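Side-chain contacts in endo-b-1,4-glucanase (Nasutitermes takasagoensis, PDB 1KS8), which probably hydrolyses internal beta-1,4-glucosidic linkages in cellulose and related beta-glucans, as a family 9 endoglucanase with an (alpha/alpha)6 barrel: residues V71-L76 with S163-N168; N176-A181 with A220-A225; Y283-Q288 with F312-A317. One frame throughout, in Å; residues are numbered along the deposited sequence.

Interaction 1 of 3, residues V71-L76 with S163-N168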
loop_
_atom_site.group_PDB
_atom_site.type_symbol
_atom_site.label_atom_id
_atom_site.label_comp_id
_atom_site.label_asym_id
_atom_site.label_seq_id
_atom_site.Cartn_x
_atom_site.Cartn_y
_atom_site.Cartn_z
ATOM N N VAL A 71 -3.041 -3.972 -3.233
ATOM C CA VAL A 71 -1.855 -4.180 -4.052
ATOM C C VAL A 71 -1.022 -5.372 -3.573
ATOM O O VAL A 71 -0.491 -6.130 -4.390
ATOM C CB VAL A 71 -1.008 -2.889 -4.109
ATOM C CG1 VAL A 71 0.296 -3.138 -4.854
ATOM C CG2 VAL A 71 -1.809 -1.796 -4.817
ATOM N N LEU A 72 -0.915 -5.557 -2.261
ATOM C CA LEU A 72 -0.163 -6.698 -1.755
ATOM C C LEU A 72 -0.878 -7.990 -2.155
ATOM O O LEU A 72 -0.241 -8.942 -2.600
ATOM C CB LEU A 72 -0.017 -6.630 -0.230
ATOM C CG LEU A 72 0.935 -5.566 0.330
ATOM C CD1 LEU A 72 0.995 -5.719 1.840
ATOM C CD2 LEU A 72 2.333 -5.716 -0.278
ATOM N N ALA A 73 -2.200 -8.021 -2.007
ATOM C CA ALA A 73 -2.970 -9.210 -2.369
ATOM C C ALA A 73 -2.869 -9.464 -3.874
ATOM O O ALA A 73 -2.750 -10.603 -4.317
ATOM C CB ALA A 73 -4.434 -9.034 -1.960
ATOM N N TRP A 74 -2.916 -8.389 -4.651
ATOM C CA TRP A 74 -2.829 -8.469 -6.107
ATOM C C TRP A 74 -1.542 -9.185 -6.527
ATOM O O TRP A 74 -1.563 -10.079 -7.377
ATOM C CB TRP A 74 -2.878 -7.049 -6.673
ATOM C CG TRP A 74 -3.009 -6.912 -8.160
ATOM C CD1 TRP A 74 -3.306 -7.891 -9.067
ATOM C CD2 TRP A 74 -2.900 -5.695 -8.904
ATOM N NE1 TRP A 74 -3.394 -7.353 -10.331
ATOM C CE2 TRP A 74 -3.147 -6.006 -10.259
ATOM C CE3 TRP A 74 -2.617 -4.368 -8.554
ATOM C CZ2 TRP A 74 -3.122 -5.035 -11.266
ATOM C CZ3 TRP A 74 -2.592 -3.402 -9.556
ATOM C CH2 TRP A 74 -2.843 -3.743 -10.895
ATOM N N GLY A 75 -0.422 -8.802 -5.920
ATOM C CA GLY A 75 0.843 -9.432 -6.248
ATOM C C GLY A 75 0.891 -10.878 -5.790
ATOM O O GLY A 75 1.507 -11.723 -6.438
ATOM N N LEU A 76 0.245 -11.160 -4.662
ATOM C CA LEU A 76 0.196 -12.510 -4.111
ATOM C C LEU A 76 -0.585 -13.440 -5.030
ATOM O O LEU A 76 -0.302 -14.637 -5.108
ATOM C CB LEU A 76 -0.470 -12.499 -2.734
ATOM C CG LEU A 76 0.420 -12.717 -1.511
ATOM C CD1 LEU A 76 -0.434 -12.630 -0.254
ATOM C CD2 LEU A 76 1.103 -14.075 -1.594
ATOM N N SER A 163 -10.002 -12.348 -0.551
ATOM C CA SER A 163 -10.828 -13.555 -0.587
ATOM C C SER A 163 -10.264 -14.548 -1.599
ATOM O O SER A 163 -10.378 -15.760 -1.421
ATOM C CB SER A 163 -12.289 -13.215 -0.924
ATOM O OG SER A 163 -12.467 -12.903 -2.294
ATOM N N ILE A 164 -9.648 -14.032 -2.658
ATOM C CA ILE A 164 -9.043 -14.885 -3.677
ATOM C C ILE A 164 -7.780 -15.522 -3.097
ATOM O O ILE A 164 -7.537 -16.717 -3.257
ATOM C CB ILE A 164 -8.680 -14.071 -4.941
ATOM C CG1 ILE A 164 -9.957 -13.518 -5.581
ATOM C CG2 ILE A 164 -7.920 -14.944 -5.934
ATOM C CD1 ILE A 164 -9.705 -12.533 -6.707
ATOM N N VAL A 165 -6.982 -14.717 -2.407
ATOM C CA VAL A 165 -5.753 -15.201 -1.796
ATOM C C VAL A 165 -6.004 -16.390 -0.868
ATOM O O VAL A 165 -5.251 -17.366 -0.877
ATOM C CB VAL A 165 -5.064 -14.074 -0.980
ATOM C CG1 VAL A 165 -3.937 -14.645 -0.128
ATOM C CG2 VAL A 165 -4.522 -13.012 -1.920
ATOM N N PHE A 166 -7.073 -16.313 -0.082
ATOM C CA PHE A 166 -7.393 -17.361 0.886
ATOM C C PHE A 166 -8.415 -18.400 0.440
ATOM O O PHE A 166 -8.793 -19.275 1.219
ATOM C CB PHE A 166 -7.862 -16.705 2.185
ATOM C CG PHE A 166 -6.787 -15.926 2.884
ATOM C CD1 PHE A 166 -5.805 -16.583 3.615
ATOM C CD2 PHE A 166 -6.729 -14.542 2.777
ATOM C CE1 PHE A 166 -4.776 -15.875 4.229
ATOM C CE2 PHE A 166 -5.702 -13.820 3.387
ATOM C CZ PHE A 166 -4.725 -14.489 4.113
ATOM N N ARG A 167 -8.841 -18.309 -0.814
ATOM C CA ARG A 167 -9.833 -19.224 -1.368
ATOM C C ARG A 167 -9.625 -20.699 -1.022
ATOM O O ARG A 167 -10.578 -21.393 -0.665
ATOM C CB ARG A 167 -9.884 -19.051 -2.888
ATOM C CG ARG A 167 -10.845 -19.976 -3.612
ATOM C CD ARG A 167 -10.824 -19.687 -5.106
ATOM N NE ARG A 167 -9.461 -19.689 -5.635
ATOM C CZ ARG A 167 -9.147 -19.444 -6.904
ATOM N NH1 ARG A 167 -10.098 -19.176 -7.788
ATOM N NH2 ARG A 167 -7.877 -19.467 -7.288
ATOM N N ASN A 168 -8.388 -21.177 -1.114
ATOM C CA ASN A 168 -8.104 -22.581 -0.829
ATOM C C ASN A 168 -7.550 -22.878 0.562
ATOM O O ASN A 168 -7.951 -23.854 1.196
ATOM C CB ASN A 168 -7.145 -23.141 -1.882
ATOM C CG ASN A 168 -7.712 -23.066 -3.284
ATOM O OD1 ASN A 168 -8.825 -23.526 -3.539
ATOM N ND2 ASN A 168 -6.948 -22.488 -4.204
#

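Interaction 2 of 3, residues N176-A181 with A220-A225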
loop_
_atom_site.group_PDB
_atom_site.type_symbol
_atom_site.label_atom_id
_atom_site.label_comp_id
_atom_site.label_asym_id
_atom_site.label_seq_id
_atom_site.Cartn_x
_atom_site.Cartn_y
_atom_site.Cartn_z
ATOM N N ASN A 176 -15.961 -15.068 4.501
ATOM C CA ASN A 176 -16.207 -13.923 5.368
ATOM C C ASN A 176 -15.718 -12.643 4.698
ATOM O O ASN A 176 -16.412 -11.629 4.694
ATOM C CB ASN A 176 -15.505 -14.135 6.712
ATOM C CG ASN A 176 -15.741 -12.997 7.682
ATOM O OD1 ASN A 176 -16.843 -12.451 7.760
ATOM N ND2 ASN A 176 -14.712 -12.646 8.443
ATOM N N LEU A 177 -14.522 -12.699 4.126
ATOM C CA LEU A 177 -13.948 -11.550 3.434
ATOM C C LEU A 177 -14.875 -11.085 2.315
ATOM O O LEU A 177 -15.144 -9.893 2.167
ATOM C CB LEU A 177 -12.592 -11.924 2.834
ATOM C CG LEU A 177 -11.419 -12.144 3.792
ATOM C CD1 LEU A 177 -10.269 -12.798 3.044
ATOM C CD2 LEU A 177 -10.986 -10.814 4.392
ATOM N N LEU A 178 -15.360 -12.037 1.525
ATOM C CA LEU A 178 -16.237 -11.722 0.405
ATOM C C LEU A 178 -17.561 -11.103 0.841
ATOM O O LEU A 178 -18.069 -10.198 0.181
ATOM C CB LEU A 178 -16.497 -12.981 -0.427
ATOM C CG LEU A 178 -17.176 -12.761 -1.782
ATOM C CD1 LEU A 178 -16.338 -11.822 -2.639
ATOM C CD2 LEU A 178 -17.351 -14.101 -2.479
ATOM N N THR A 179 -18.123 -11.585 1.946
ATOM C CA THR A 179 -19.384 -11.038 2.439
ATOM C C THR A 179 -19.206 -9.551 2.733
ATOM O O THR A 179 -20.012 -8.720 2.316
ATOM C CB THR A 179 -19.848 -11.760 3.723
ATOM O OG1 THR A 179 -20.189 -13.116 3.406
ATOM C CG2 THR A 179 -21.064 -11.066 4.324
ATOM N N HIS A 180 -18.136 -9.223 3.448
ATOM C CA HIS A 180 -17.846 -7.838 3.791
ATOM C C HIS A 180 -17.553 -7.012 2.545
ATOM O O HIS A 180 -17.964 -5.856 2.452
ATOM C CB HIS A 180 -16.660 -7.778 4.753
ATOM C CG HIS A 180 -17.004 -8.172 6.154
ATOM N ND1 HIS A 180 -17.630 -7.314 7.033
ATOM C CD2 HIS A 180 -16.848 -9.343 6.818
ATOM C CE1 HIS A 180 -17.845 -7.939 8.177
ATOM N NE2 HIS A 180 -17.381 -9.171 8.073
ATOM N N ALA A 181 -16.851 -7.608 1.587
ATOM C CA ALA A 181 -16.516 -6.913 0.347
ATOM C C ALA A 181 -17.777 -6.510 -0.415
ATOM O O ALA A 181 -17.887 -5.383 -0.888
ATOM C CB ALA A 181 -15.636 -7.797 -0.529
ATOM N N ALA A 220 -14.524 -4.367 -10.376
ATOM C CA ALA A 220 -13.671 -5.289 -11.114
ATOM C C ALA A 220 -13.141 -6.390 -10.202
ATOM O O ALA A 220 -13.153 -7.565 -10.567
ATOM C CB ALA A 220 -12.515 -4.534 -11.759
ATOM N N TRP A 221 -12.676 -6.017 -9.013
ATOM C CA TRP A 221 -12.162 -7.007 -8.075
ATOM C C TRP A 221 -13.253 -7.961 -7.605
ATOM O O TRP A 221 -13.011 -9.157 -7.444
ATOM C CB TRP A 221 -11.496 -6.322 -6.876
ATOM C CG TRP A 221 -10.061 -5.986 -7.146
ATOM C CD1 TRP A 221 -9.530 -4.751 -7.389
ATOM C CD2 TRP A 221 -8.980 -6.917 -7.258
ATOM N NE1 TRP A 221 -8.181 -4.856 -7.648
ATOM C CE2 TRP A 221 -7.819 -6.176 -7.574
ATOM C CE3 TRP A 221 -8.880 -8.310 -7.125
ATOM C CZ2 TRP A 221 -6.571 -6.782 -7.759
ATOM C CZ3 TRP A 221 -7.640 -8.912 -7.308
ATOM C CH2 TRP A 221 -6.503 -8.146 -7.623
ATOM N N LEU A 222 -14.456 -7.437 -7.392
ATOM C CA LEU A 222 -15.561 -8.287 -6.967
ATOM C C LEU A 222 -15.910 -9.282 -8.066
ATOM O O LEU A 222 -16.246 -10.428 -7.784
ATOM C CB LEU A 222 -16.779 -7.439 -6.599
ATOM C CG LEU A 222 -16.746 -6.964 -5.144
ATOM C CD1 LEU A 222 -17.794 -5.897 -4.919
ATOM C CD2 LEU A 222 -16.965 -8.159 -4.220
ATOM N N TYR A 223 -15.823 -8.852 -9.320
ATOM C CA TYR A 223 -16.109 -9.761 -10.421
ATOM C C TYR A 223 -15.074 -10.883 -10.410
ATOM O O TYR A 223 -15.410 -12.059 -10.541
ATOM C CB TYR A 223 -16.050 -9.037 -11.766
ATOM C CG TYR A 223 -16.136 -9.980 -12.945
ATOM C CD1 TYR A 223 -17.250 -10.799 -13.129
ATOM C CD2 TYR A 223 -15.090 -10.075 -13.864
ATOM C CE1 TYR A 223 -17.322 -11.691 -14.197
ATOM C CE2 TYR A 223 -15.152 -10.964 -14.937
ATOM C CZ TYR A 223 -16.270 -11.768 -15.096
ATOM O OH TYR A 223 -16.333 -12.651 -16.151
ATOM N N ARG A 224 -13.810 -10.513 -10.248
ATOM C CA ARG A 224 -12.738 -11.496 -10.228
ATOM C C ARG A 224 -12.906 -12.504 -9.094
ATOM O O ARG A 224 -12.606 -13.685 -9.256
ATOM C CB ARG A 224 -11.383 -10.791 -10.090
ATOM C CG ARG A 224 -10.194 -11.729 -10.191
ATOM C CD ARG A 224 -8.876 -10.978 -10.117
ATOM N NE ARG A 224 -7.765 -11.841 -10.499
ATOM C CZ ARG A 224 -6.541 -11.405 -10.772
ATOM N NH1 ARG A 224 -6.265 -10.110 -10.699
ATOM N NH2 ARG A 224 -5.601 -12.264 -11.143
ATOM N N ALA A 225 -13.395 -12.031 -7.952
ATOM C CA ALA A 225 -13.578 -12.875 -6.774
ATOM C C ALA A 225 -14.864 -13.697 -6.742
ATOM O O ALA A 225 -14.966 -14.659 -5.977
ATOM C CB ALA A 225 -13.498 -12.017 -5.517
#

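Interaction 3 of 3, residues Y283-Q288 with F312-A317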
loop_
_atom_site.group_PDB
_atom_site.type_symbol
_atom_site.label_atom_id
_atom_site.label_comp_id
_atom_site.label_asym_id
_atom_site.label_seq_id
_atom_site.Cartn_x
_atom_site.Cartn_y
_atom_site.Cartn_z
ATOM N N TYR A 283 4.726 5.619 -22.851
ATOM C CA TYR A 283 4.975 7.007 -22.491
ATOM C C TYR A 283 5.998 7.098 -21.362
ATOM O O TYR A 283 6.924 7.906 -21.414
ATOM C CB TYR A 283 3.685 7.694 -22.043
ATOM C CG TYR A 283 3.948 9.038 -21.411
ATOM C CD1 TYR A 283 4.371 10.118 -22.182
ATOM C CD2 TYR A 283 3.858 9.207 -20.030
ATOM C CE1 TYR A 283 4.706 11.332 -21.596
ATOM C CE2 TYR A 283 4.190 10.419 -19.432
ATOM C CZ TYR A 283 4.616 11.474 -20.220
ATOM O OH TYR A 283 4.975 12.665 -19.633
ATOM N N LEU A 284 5.821 6.276 -20.332
ATOM C CA LEU A 284 6.745 6.285 -19.206
ATOM C C LEU A 284 8.163 5.948 -19.651
ATOM O O LEU A 284 9.115 6.637 -19.292
ATOM C CB LEU A 284 6.305 5.279 -18.138
ATOM C CG LEU A 284 5.020 5.573 -17.361
ATOM C CD1 LEU A 284 4.761 4.430 -16.389
ATOM C CD2 LEU A 284 5.147 6.900 -16.611
ATOM N N ILE A 285 8.295 4.884 -20.433
ATOM C CA ILE A 285 9.598 4.444 -20.912
ATOM C C ILE A 285 10.273 5.440 -21.848
ATOM O O ILE A 285 11.453 5.760 -21.688
ATOM C CB ILE A 285 9.480 3.086 -21.645
ATOM C CG1 ILE A 285 9.015 2.012 -20.658
ATOM C CG2 ILE A 285 10.814 2.707 -22.281
ATOM C CD1 ILE A 285 8.843 0.636 -21.263
ATOM N N ASN A 286 9.510 5.946 -22.808
ATOM C CA ASN A 286 10.041 6.864 -23.806
ATOM C C ASN A 286 10.081 8.348 -23.468
ATOM O O ASN A 286 11.014 9.042 -23.874
ATOM C CB ASN A 286 9.258 6.699 -25.117
ATOM C CG ASN A 286 9.408 5.319 -25.725
ATOM O OD1 ASN A 286 8.528 4.854 -26.453
ATOM N ND2 ASN A 286 10.526 4.665 -25.449
ATOM N N ASN A 287 9.095 8.844 -22.723
ATOM C CA ASN A 287 9.043 10.277 -22.459
ATOM C C ASN A 287 8.991 10.840 -21.041
ATOM O O ASN A 287 9.460 11.955 -20.814
ATOM C CB ASN A 287 7.886 10.868 -23.265
ATOM C CG ASN A 287 7.995 10.558 -24.749
ATOM O OD1 ASN A 287 7.162 9.845 -25.313
ATOM N ND2 ASN A 287 9.031 11.085 -25.385
ATOM N N GLN A 288 8.412 10.111 -20.090
ATOM C CA GLN A 288 8.331 10.618 -18.717
ATOM C C GLN A 288 9.693 11.099 -18.223
ATOM O O GLN A 288 10.719 10.465 -18.485
ATOM C CB GLN A 288 7.803 9.531 -17.774
ATOM C CG GLN A 288 7.876 9.906 -16.290
ATOM C CD GLN A 288 6.926 11.032 -15.908
ATOM O OE1 GLN A 288 7.256 11.884 -15.079
ATOM N NE2 GLN A 288 5.738 11.034 -16.499
ATOM N N PHE A 312 5.462 -1.993 -11.323
ATOM C CA PHE A 312 4.484 -3.058 -11.158
ATOM C C PHE A 312 3.456 -3.052 -12.284
ATOM O O PHE A 312 3.053 -4.111 -12.760
ATOM C CB PHE A 312 3.765 -2.962 -9.815
ATOM C CG PHE A 312 2.899 -4.151 -9.531
ATOM C CD1 PHE A 312 3.461 -5.420 -9.435
ATOM C CD2 PHE A 312 1.520 -4.019 -9.422
ATOM C CE1 PHE A 312 2.663 -6.545 -9.239
ATOM C CE2 PHE A 312 0.712 -5.140 -9.226
ATOM C CZ PHE A 312 1.286 -6.402 -9.136
ATOM N N ILE A 313 3.024 -1.866 -12.706
ATOM C CA ILE A 313 2.067 -1.782 -13.803
ATOM C C ILE A 313 2.707 -2.390 -15.049
ATOM O O ILE A 313 2.047 -3.088 -15.816
ATOM C CB ILE A 313 1.653 -0.314 -14.083
ATOM C CG1 ILE A 313 0.735 0.184 -12.961
ATOM C CG2 ILE A 313 0.941 -0.207 -15.433
ATOM C CD1 ILE A 313 -0.577 -0.588 -12.829
ATOM N N MET A 314 3.998 -2.139 -15.238
ATOM C CA MET A 314 4.711 -2.680 -16.391
ATOM C C MET A 314 4.777 -4.201 -16.327
ATOM O O MET A 314 4.618 -4.881 -17.343
ATOM C CB MET A 314 6.125 -2.107 -16.461
ATOM C CG MET A 314 6.166 -0.645 -16.849
ATOM S SD MET A 314 7.852 -0.039 -16.985
ATOM C CE MET A 314 7.569 1.726 -16.917
ATOM N N LEU A 315 5.017 -4.735 -15.133
ATOM C CA LEU A 315 5.092 -6.179 -14.957
ATOM C C LEU A 315 3.725 -6.816 -15.208
ATOM O O LEU A 315 3.633 -7.910 -15.773
ATOM C CB LEU A 315 5.606 -6.504 -13.551
ATOM C CG LEU A 315 7.096 -6.176 -13.386
ATOM C CD1 LEU A 315 7.462 -6.067 -11.912
ATOM C CD2 LEU A 315 7.925 -7.248 -14.075
ATOM N N GLU A 316 2.662 -6.125 -14.805
ATOM C CA GLU A 316 1.310 -6.631 -15.020
ATOM C C GLU A 316 0.984 -6.573 -16.509
ATOM O O GLU A 316 0.318 -7.460 -17.047
ATOM C CB GLU A 316 0.295 -5.803 -14.224
ATOM C CG GLU A 316 0.225 -6.174 -12.750
ATOM C CD GLU A 316 -0.557 -7.451 -12.513
ATOM O OE1 GLU A 316 -0.372 -8.085 -11.453
ATOM O OE2 GLU A 316 -1.371 -7.818 -13.387
ATOM N N ALA A 317 1.460 -5.525 -17.173
ATOM C CA ALA A 317 1.227 -5.359 -18.605
ATOM C C ALA A 317 1.936 -6.466 -19.378
ATOM O O ALA A 317 1.398 -6.998 -20.351
ATOM C CB ALA A 317 1.731 -3.999 -19.061
#

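Interaction 1 of 3, residues V71-L76 with S163-N168
Ala73 and Leu76, one helical turn apart on helix 62-78, both rest against Val165, on helix 149-165. The small Ala73 lets the second backbone come close, its CA lying 6.6 Å from the CA of Val165. Its methyl CB meets Val165 CG2 at 4.0 Å, and the same CG2 lies 3.8 Å from the carbonyl oxygen Ala73 O, so one branch of the valine packs on the backbone as well as on the side chain. Leu76 supplies the longer arm: its methyl CD1 touches Val165 CG1 at 4.0 Å, and the two side chains cross at about a right angle. The two branches of Val165 are thus divided between partners. With CG1 anti to the backbone N (chi1 169°), CG2 lies beside that nitrogen and faces Ala73, while CG1 goes to Leu76 and also lies over the rim of one face of the Phe166 ring. A beta-branched residue suits this place because its two methyls diverge directly from CB. In this apolar helix-to-helix packing within the (alpha/alpha)6 barrel of family 9, helix 89-106 packs on Leu76 through Leu89 and Val96, helix 415-430 lies against Val71 and Leu72, and helix 212-226 touches both segments, meeting Trp74 through Arg224 and Ile164 through Arg224 and Ala225.

Interaction 2 of 3, residues N176-A181 with A220-A225
Leu178 and Ala181 on helix 171-190 share the methyl CD2 of Leu222, which reaches across from helix 212-226. Leu222 CD2 lies 3.9 Å from Ala181 CB and 4.0 Å from Leu178 CD1, with its other methyl, CD1, 4.1 Å from the backbone oxygen Ala181 O. Leu178 CD1 is itself shared, for it also meets Ala225 CB at 4.0 Å. Each leucine thus packs against an alanine of the opposite helix, and the leucines meet each other at a slant: long side chains span the distance while alanines leave them room. Neither leucine starts out aimed at its partner; the bend is made further out. In Leu178 CG stands anti to the backbone N (chi1 -169°), whereas in Leu222 it lies beside the nitrogen (chi1 -86°), and in both the branch ends come nearer to the other helix.

Segments 176-181 and 220-225 run roughly antiparallel, at 145° between their directions, with their axes 11.3 Å apart at closest approach, a spacing bridged by the leucines. Such antiparallel packing belongs to the (alpha/alpha)6 barrel of family 9 glycoside hydrolases.

Further out, Ser163 of helix 149-165 touches Ala225, and Tyr231 of helix 229-241 packs on Leu222. The neighbouring Arg224 is tied by a salt bridge to Asp78. The side chain of Leu222 lies about 11 Å from that of Glu214, which binds calcium in another structure of this protein; the ion is absent here.

Interaction 3 of 3, residues Y283-Q288 with F312-A317
Leu284 and Met314 mark the closest backbone approach, with their CA atoms 9.6 Å apart, and the last turn of helix 271-286 is therefore joined to helix 303-319 by side chains that must reach across the gap. Met314 does most of the reaching. Its CG lies beside the backbone N, and beyond it the chain is extended through SD (chi2 -178°, chi3 -163°), carrying the terminal methyl CE to the other helix. There CE meets Leu284 CD1 at 3.9 Å and Leu284 CB at 4.0 Å, while Ile285 CG1 lies 4.0 Å from the same methyl. The leucine and isoleucine are consecutive in sequence, and both cross the methionine at a slant. A long unbranched residue suits Met314's place: its slender end can lie against two branched side chains at once.

These are neighbouring helices of the (alpha/alpha)6 barrel, and helix 324-341 packs against both sides of the contact through Phe330, which touches Ile285 and Met314. Val281, one turn earlier on helix 271-286, adds another apolar surface to Met314.

The contact lies close to where helix 271-286 ends. Two amides converge there on Tyr283 O, Asn287 N at 2.7 Å and Gln288 N at 3.0 Å, arriving from opposite faces of its plane. Asn287 is the first residue to leave helical backbone angles. Lys290 NZ then bonds to the backbone oxygens of Leu284, Ile285 and Gln288, tying the following chain back to the helix end.

How the interactions relate
Interactions 1 and 2 are neighbours, their centres about 11 Å apart, and helices 149-165 and 171-190 follow one another in the chain. They touch directly: Ser163 N lies 3.6 Å from Leu177 CD1. Interaction 3 stands farther off, with centres about 24 Å from interaction 1 and 28 Å from interaction 2, yet Trp74 connects it to interaction 1, its CE3 lying 3.5 Å from Phe312 CE2. That indole also packs on Trp221 of interaction 2, so it joins all three. Interactions 1 and 3 lie away from the predicted catalytic residues Asp403 and Glu412 and from the calcium ligands.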